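PDB 6NOB: beta-fructofuranosidase, which probably hydrolyses sucrose and related fructosides, releasing fructose from their non-reducing beta-D-fructofuranoside ends, as a family 32 glycoside hydrolase. Local coordinates for residues 454-459 with 604-609; 460-465 with 540-545. All blocks are in the same frame, centred on the assembly; numbering follows the deposited sequence.

Interaction 1. Residues 454-459 with 604-609; sequences FTDFPE and SMLFQG
P458 and L606 mark the closest approach of the two backbones, 6.3 Å from CA to CA. One segment is the end of strand 601-606 and the loop after it; the other leaves strand 448-454 and folds back through a type I beta turn from D456 to E459, with D456 also the centre of an inverse gamma turn. No direct hydrogen bond crosses between them. A water does so instead, donating to T455 O at 3.1 Å and accepting from L606 N at 3.0 Å, which gives a polar group of each backbone a partner inside a largely buried contact.

L606 is the central apolar residue of the contact. With CG anti to its carbonyl carbon (chi1 -59°), its two methyls spread over the loop: CD2 lies 3.7 Å from F454 CB, while CD1 reaches the D456 side chain, 3.5 Å from OD1. A branched aliphatic suits this place because it can fill two directions at once. The D456 carboxylate takes its hydrogen bonds from its own loop, OD1 from M460 N and OD2 from R461 N; its CB, CG and OD1 lie along CD1 of L606, the two side chains crossing at about a right angle.

In family 32 enzymes a five-bladed beta-propeller is followed by a beta-sandwich, and this contact joins them: F454 ends a propeller strand, whereas S604 to L606 belong to an edge strand of a sandwich sheet. The F454 ring turns its edge to S604, whose OG lies near the ring plane, 3.1 Å from CE1. That hydroxyl is hydrogen-bonded to D430 and R476, so a small polar residue fits beside the ring. P458, a compact ring with no N-H to satisfy, lays CB 3.5 Å from L606 O and CG 4.3 Å from M605 CB.

Interaction 2. Residues 460-465 with 540-545; sequences MRVEQP and VNPQDG
M460 meets P542 where the loop following propeller strand 448-454 passes the hairpin turn between sandwich strands 532-540 and 547-555, an outlying part of the interface between the beta-propeller and beta-sandwich of this family 32 fold. The contact lies near the surface, buries a modest 199 Å², and has no hydrogen bond between its segments. What meets across it is mainly apolar surface.

At M460 the backbone comes nearest, with its CA 6.3 Å from that of P542. M460 sets out away from the hairpin at CB, but the bend at chi2 (-72°) brings the thioether back, placing SD 4.0 Å from P542 CD and the side chain roughly at right angles to the proline. A flexible, unbranched methionine can make such a return, and it also touches T566 and F607. P542 CG rests on the M460 backbone, 3.8 Å from M460 O.

R461 turns away and sends its guanidinium group to F454 O, with a weak second bond to N469; only the backbone of R461 comes near the hairpin, at Q543.

V462 points back toward the turn. Its CG2, anti to the carbonyl carbon, packs 3.6 Å from P542 CB, and the same methyl passes Q543 NE2, the two side chains running in opposite directions. A beta-branched residue presents its methyl close to the backbone, which suits a shallow surface contact of this sort.

The hairpin offers a fixed shape in return. N541 forms an Asx turn around P542, whose ring limits the backbone: Q543 N donates to N541 OD1 at 2.9 Å, 154° at the hydrogen, and lies in the plane of that side-chain carbonyl.

Interactions 1 and 2 have centres 11 Å apart and share the connection between strands 448-454 and 468-481: 454-459, the first strand's last residue and the start of the loop, belongs to interaction 1, and 460-465 to interaction 2. Their partners come from the two facing sheets of the sandwich, 604-609 from the end of edge strand 601-606 of one, 540-545 from the hairpin turn between strands 532-540 and 547-555 of the other. In chain order 454-459, 460-465, 540-545, 604-609, interaction 2 is nested within interaction 1. They also touch directly, M460 SD packing against Q608 N at 3.3 Å. A single propeller loop thus touches elements of both sheets, in the interface between the two domains.

Interaction 1. Residues 454-459 with 604-609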
loop_
_atom_site.group_PDB
_atom_site.type_symbol
_atom_site.label_atom_id
_atom_site.label_comp_id
_atom_site.label_asym_id
_atom_site.label_seq_id
_atom_site.Cartn_x
_atom_site.Cartn_y
_atom_site.Cartn_z
ATOM N N PHE A 454 2.065 -4.081 -2.492
ATOM C CA PHE A 454 2.954 -5.180 -2.863
ATOM C C PHE A 454 4.298 -4.594 -3.277
ATOM O O PHE A 454 4.456 -4.092 -4.394
ATOM C CB PHE A 454 2.339 -6.024 -3.972
ATOM C CG PHE A 454 1.340 -7.024 -3.476
ATOM C CD1 PHE A 454 1.712 -7.986 -2.553
ATOM C CD2 PHE A 454 0.027 -6.995 -3.921
ATOM C CE1 PHE A 454 0.795 -8.908 -2.084
ATOM C CE2 PHE A 454 -0.896 -7.913 -3.456
ATOM C CZ PHE A 454 -0.510 -8.872 -2.537
ATOM N N THR A 455 5.267 -4.645 -2.365
ATOM C CA THR A 455 6.635 -4.257 -2.671
ATOM C C THR A 455 7.381 -5.445 -3.269
ATOM O O THR A 455 7.066 -6.605 -2.991
ATOM C CB THR A 455 7.354 -3.740 -1.420
ATOM O OG1 THR A 455 8.681 -3.318 -1.765
ATOM C CG2 THR A 455 7.420 -4.806 -0.340
ATOM N N ASP A 456 8.373 -5.142 -4.104
ATOM C CA ASP A 456 8.992 -6.152 -4.962
ATOM C C ASP A 456 10.176 -6.835 -4.272
ATOM O O ASP A 456 11.321 -6.767 -4.717
ATOM C CB ASP A 456 9.420 -5.527 -6.286
ATOM C CG ASP A 456 9.860 -6.565 -7.300
ATOM O OD1 ASP A 456 9.382 -7.718 -7.208
ATOM O OD2 ASP A 456 10.691 -6.235 -8.175
ATOM N N PHE A 457 9.881 -7.523 -3.175
ATOM C CA PHE A 457 10.879 -8.405 -2.578
ATOM C C PHE A 457 11.183 -9.614 -3.468
ATOM O O PHE A 457 12.344 -10.039 -3.530
ATOM C CB PHE A 457 10.437 -8.857 -1.183
ATOM C CG PHE A 457 10.395 -7.746 -0.168
ATOM C CD1 PHE A 457 11.204 -6.630 -0.305
ATOM C CD2 PHE A 457 9.546 -7.821 0.925
ATOM C CE1 PHE A 457 11.164 -5.606 0.629
ATOM C CE2 PHE A 457 9.502 -6.801 1.862
ATOM C CZ PHE A 457 10.311 -5.693 1.713
ATOM N N PRO A 458 10.202 -10.205 -4.165
ATOM C CA PRO A 458 10.529 -11.288 -5.111
ATOM C C PRO A 458 11.353 -10.854 -6.316
ATOM O O PRO A 458 11.702 -11.712 -7.137
ATOM C CB PRO A 458 9.145 -11.792 -5.557
ATOM C CG PRO A 458 8.238 -11.435 -4.439
ATOM C CD PRO A 458 8.746 -10.122 -3.938
ATOM N N GLU A 459 11.665 -9.565 -6.457
ATOM C CA GLU A 459 12.480 -9.059 -7.563
ATOM C C GLU A 459 11.871 -9.425 -8.915
ATOM O O GLU A 459 12.554 -9.899 -9.825
ATOM C CB GLU A 459 13.924 -9.561 -7.457
ATOM C CG GLU A 459 14.526 -9.379 -6.079
ATOM C CD GLU A 459 16.018 -9.658 -6.047
ATOM O OE1 GLU A 459 16.589 -10.019 -7.099
ATOM O OE2 GLU A 459 16.616 -9.509 -4.960
ATOM N N SER A 604 0.409 -14.127 -0.109
ATOM C CA SER A 604 0.451 -13.443 -1.395
ATOM C C SER A 604 1.865 -12.951 -1.671
ATOM O O SER A 604 2.669 -12.764 -0.753
ATOM C CB SER A 604 -0.538 -12.274 -1.428
ATOM O OG SER A 604 -0.256 -11.339 -0.406
ATOM N N MET A 605 2.151 -12.734 -2.955
ATOM C CA MET A 605 3.452 -12.244 -3.404
ATOM C C MET A 605 3.386 -11.954 -4.896
ATOM O O MET A 605 2.525 -12.475 -5.612
ATOM C CB MET A 605 4.571 -13.252 -3.121
ATOM C CG MET A 605 4.530 -14.483 -4.016
ATOM S SD MET A 605 5.800 -15.692 -3.597
ATOM C CE MET A 605 5.292 -16.147 -1.941
ATOM N N LEU A 606 4.317 -11.120 -5.355
ATOM C CA LEU A 606 4.476 -10.884 -6.783
ATOM C C LEU A 606 5.096 -12.104 -7.452
ATOM O O LEU A 606 6.036 -12.707 -6.928
ATOM C CB LEU A 606 5.356 -9.660 -7.032
ATOM C CG LEU A 606 4.905 -8.319 -6.452
ATOM C CD1 LEU A 606 5.895 -7.228 -6.830
ATOM C CD2 LEU A 606 3.506 -7.971 -6.929
ATOM N N PHE A 607 4.563 -12.466 -8.617
ATOM C CA PHE A 607 5.144 -13.546 -9.413
ATOM C C PHE A 607 4.717 -13.340 -10.859
ATOM O O PHE A 607 3.547 -13.552 -11.192
ATOM C CB PHE A 607 4.704 -14.911 -8.902
ATOM C CG PHE A 607 5.307 -16.054 -9.666
ATOM C CD1 PHE A 607 4.658 -16.590 -10.768
ATOM C CD2 PHE A 607 6.534 -16.578 -9.296
ATOM C CE1 PHE A 607 5.219 -17.634 -11.479
ATOM C CE2 PHE A 607 7.099 -17.624 -10.003
ATOM C CZ PHE A 607 6.441 -18.152 -11.095
ATOM N N GLN A 608 5.663 -12.955 -11.713
ATOM C CA GLN A 608 5.370 -12.662 -13.114
ATOM C C GLN A 608 5.135 -13.961 -13.877
ATOM O O GLN A 608 6.078 -14.665 -14.240
ATOM C CB GLN A 608 6.507 -11.862 -13.739
ATOM C CG GLN A 608 6.240 -11.437 -15.172
ATOM C CD GLN A 608 5.020 -10.541 -15.289
ATOM O OE1 GLN A 608 5.012 -9.418 -14.785
ATOM N NE2 GLN A 608 3.983 -11.034 -15.958
ATOM N N GLY A 609 3.868 -14.282 -14.125
ATOM C CA GLY A 609 3.555 -15.381 -15.010
ATOM C C GLY A 609 3.783 -15.014 -16.462
ATOM O O GLY A 609 3.867 -13.843 -16.835
HETATM O O HOH W 1 5.636 -9.386 -3.251
#

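Interaction 2. Residues 460-465 with 540-545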
loop_
_atom_site.group_PDB
_atom_site.type_symbol
_atom_site.label_atom_id
_atom_site.label_comp_id
_atom_site.label_asym_id
_atom_site.label_seq_id
_atom_site.Cartn_x
_atom_site.Cartn_y
_atom_site.Cartn_z
ATOM N N MET A 460 10.564 -9.204 -9.040
ATOM C CA MET A 460 9.843 -9.508 -10.265
ATOM C C MET A 460 9.683 -8.303 -11.183
ATOM O O MET A 460 9.203 -8.463 -12.310
ATOM C CB MET A 460 8.463 -10.087 -9.933
ATOM C CG MET A 460 8.505 -11.534 -9.474
ATOM S SD MET A 460 8.881 -12.658 -10.831
ATOM C CE MET A 460 9.169 -14.182 -9.939
ATOM N N ARG A 461 10.077 -7.113 -10.739
ATOM C CA ARG A 461 9.908 -5.894 -11.515
ATOM C C ARG A 461 11.235 -5.464 -12.125
ATOM O O ARG A 461 12.280 -5.523 -11.473
ATOM C CB ARG A 461 9.342 -4.773 -10.641
ATOM C CG ARG A 461 7.951 -5.068 -10.102
ATOM C CD ARG A 461 7.478 -3.983 -9.150
ATOM N NE ARG A 461 6.089 -4.183 -8.746
ATOM C CZ ARG A 461 5.599 -3.828 -7.563
ATOM N NH1 ARG A 461 6.386 -3.254 -6.660
ATOM N NH2 ARG A 461 4.324 -4.050 -7.280
ATOM N N VAL A 462 11.185 -5.035 -13.384
ATOM C CA VAL A 462 12.354 -4.543 -14.102
ATOM C C VAL A 462 12.013 -3.182 -14.689
ATOM O O VAL A 462 10.982 -3.029 -15.355
ATOM C CB VAL A 462 12.800 -5.517 -15.211
ATOM C CG1 VAL A 462 13.917 -4.903 -16.043
ATOM C CG2 VAL A 462 13.251 -6.835 -14.608
ATOM N N GLU A 463 12.875 -2.197 -14.442
ATOM C CA GLU A 463 12.623 -0.840 -14.906
ATOM C C GLU A 463 12.558 -0.794 -16.427
ATOM O O GLU A 463 13.491 -1.216 -17.115
ATOM C CB GLU A 463 13.712 0.104 -14.395
ATOM C CG GLU A 463 13.580 1.529 -14.913
ATOM C CD GLU A 463 14.486 2.505 -14.192
ATOM O OE1 GLU A 463 15.417 2.059 -13.491
ATOM O OE2 GLU A 463 14.259 3.726 -14.325
ATOM N N GLN A 464 11.450 -0.277 -16.947
ATOM C CA GLN A 464 11.245 -0.154 -18.383
ATOM C C GLN A 464 10.184 0.911 -18.619
ATOM O O GLN A 464 9.425 1.246 -17.702
ATOM C CB GLN A 464 10.829 -1.499 -19.004
ATOM C CG GLN A 464 9.762 -2.243 -18.230
ATOM C CD GLN A 464 9.687 -3.706 -18.613
ATOM O OE1 GLN A 464 9.446 -4.570 -17.770
ATOM N NE2 GLN A 464 9.904 -3.994 -19.890
ATOM N N PRO A 465 10.126 1.482 -19.820
ATOM C CA PRO A 465 9.138 2.533 -20.086
ATOM C C PRO A 465 7.713 1.999 -20.045
ATOM O O PRO A 465 7.464 0.792 -20.093
ATOM C CB PRO A 465 9.503 3.018 -21.493
ATOM C CG PRO A 465 10.921 2.607 -21.689
ATOM C CD PRO A 465 11.069 1.322 -20.938
ATOM N N VAL A 540 9.345 -16.812 -16.110
ATOM C CA VAL A 540 10.782 -16.653 -16.295
ATOM C C VAL A 540 11.291 -15.624 -15.295
ATOM O O VAL A 540 10.654 -14.590 -15.071
ATOM C CB VAL A 540 11.117 -16.242 -17.744
ATOM C CG1 VAL A 540 12.470 -15.569 -17.817
ATOM C CG2 VAL A 540 11.079 -17.455 -18.666
ATOM N N ASN A 541 12.436 -15.924 -14.680
ATOM C CA ASN A 541 13.124 -14.998 -13.791
ATOM C C ASN A 541 13.579 -13.781 -14.586
ATOM O O ASN A 541 14.441 -13.902 -15.466
ATOM C CB ASN A 541 14.316 -15.686 -13.121
ATOM C CG ASN A 541 14.973 -14.824 -12.057
ATOM O OD1 ASN A 541 15.459 -13.729 -12.339
ATOM N ND2 ASN A 541 14.996 -15.321 -10.824
ATOM N N PRO A 542 13.045 -12.590 -14.295
ATOM C CA PRO A 542 13.348 -11.417 -15.132
ATOM C C PRO A 542 14.786 -10.939 -15.043
ATOM O O PRO A 542 15.155 -10.031 -15.799
ATOM C CB PRO A 542 12.385 -10.350 -14.597
ATOM C CG PRO A 542 12.147 -10.749 -13.178
ATOM C CD PRO A 542 12.153 -12.254 -13.172
ATOM N N GLN A 543 15.607 -11.507 -14.161
ATOM C CA GLN A 543 16.991 -11.075 -14.004
ATOM C C GLN A 543 17.989 -11.991 -14.700
ATOM O O GLN A 543 18.949 -11.502 -15.302
ATOM C CB GLN A 543 17.347 -10.969 -12.517
ATOM C CG GLN A 543 16.577 -9.884 -11.778
ATOM C CD GLN A 543 16.980 -8.485 -12.211
ATOM O OE1 GLN A 543 18.089 -8.269 -12.706
ATOM N NE2 GLN A 543 16.079 -7.526 -12.029
ATOM N N ASP A 544 17.790 -13.308 -14.638
ATOM C CA ASP A 544 18.697 -14.252 -15.277
ATOM C C ASP A 544 18.018 -15.158 -16.294
ATOM O O ASP A 544 18.681 -16.037 -16.853
ATOM C CB ASP A 544 19.412 -15.112 -14.221
ATOM C CG ASP A 544 18.457 -15.724 -13.210
ATOM O OD1 ASP A 544 17.382 -16.210 -13.617
ATOM O OD2 ASP A 544 18.783 -15.722 -12.003
ATOM N N GLY A 545 16.723 -14.979 -16.547
ATOM C CA GLY A 545 16.043 -15.777 -17.549
ATOM C C GLY A 545 15.731 -17.201 -17.149
ATOM O O GLY A 545 15.270 -17.975 -17.992
#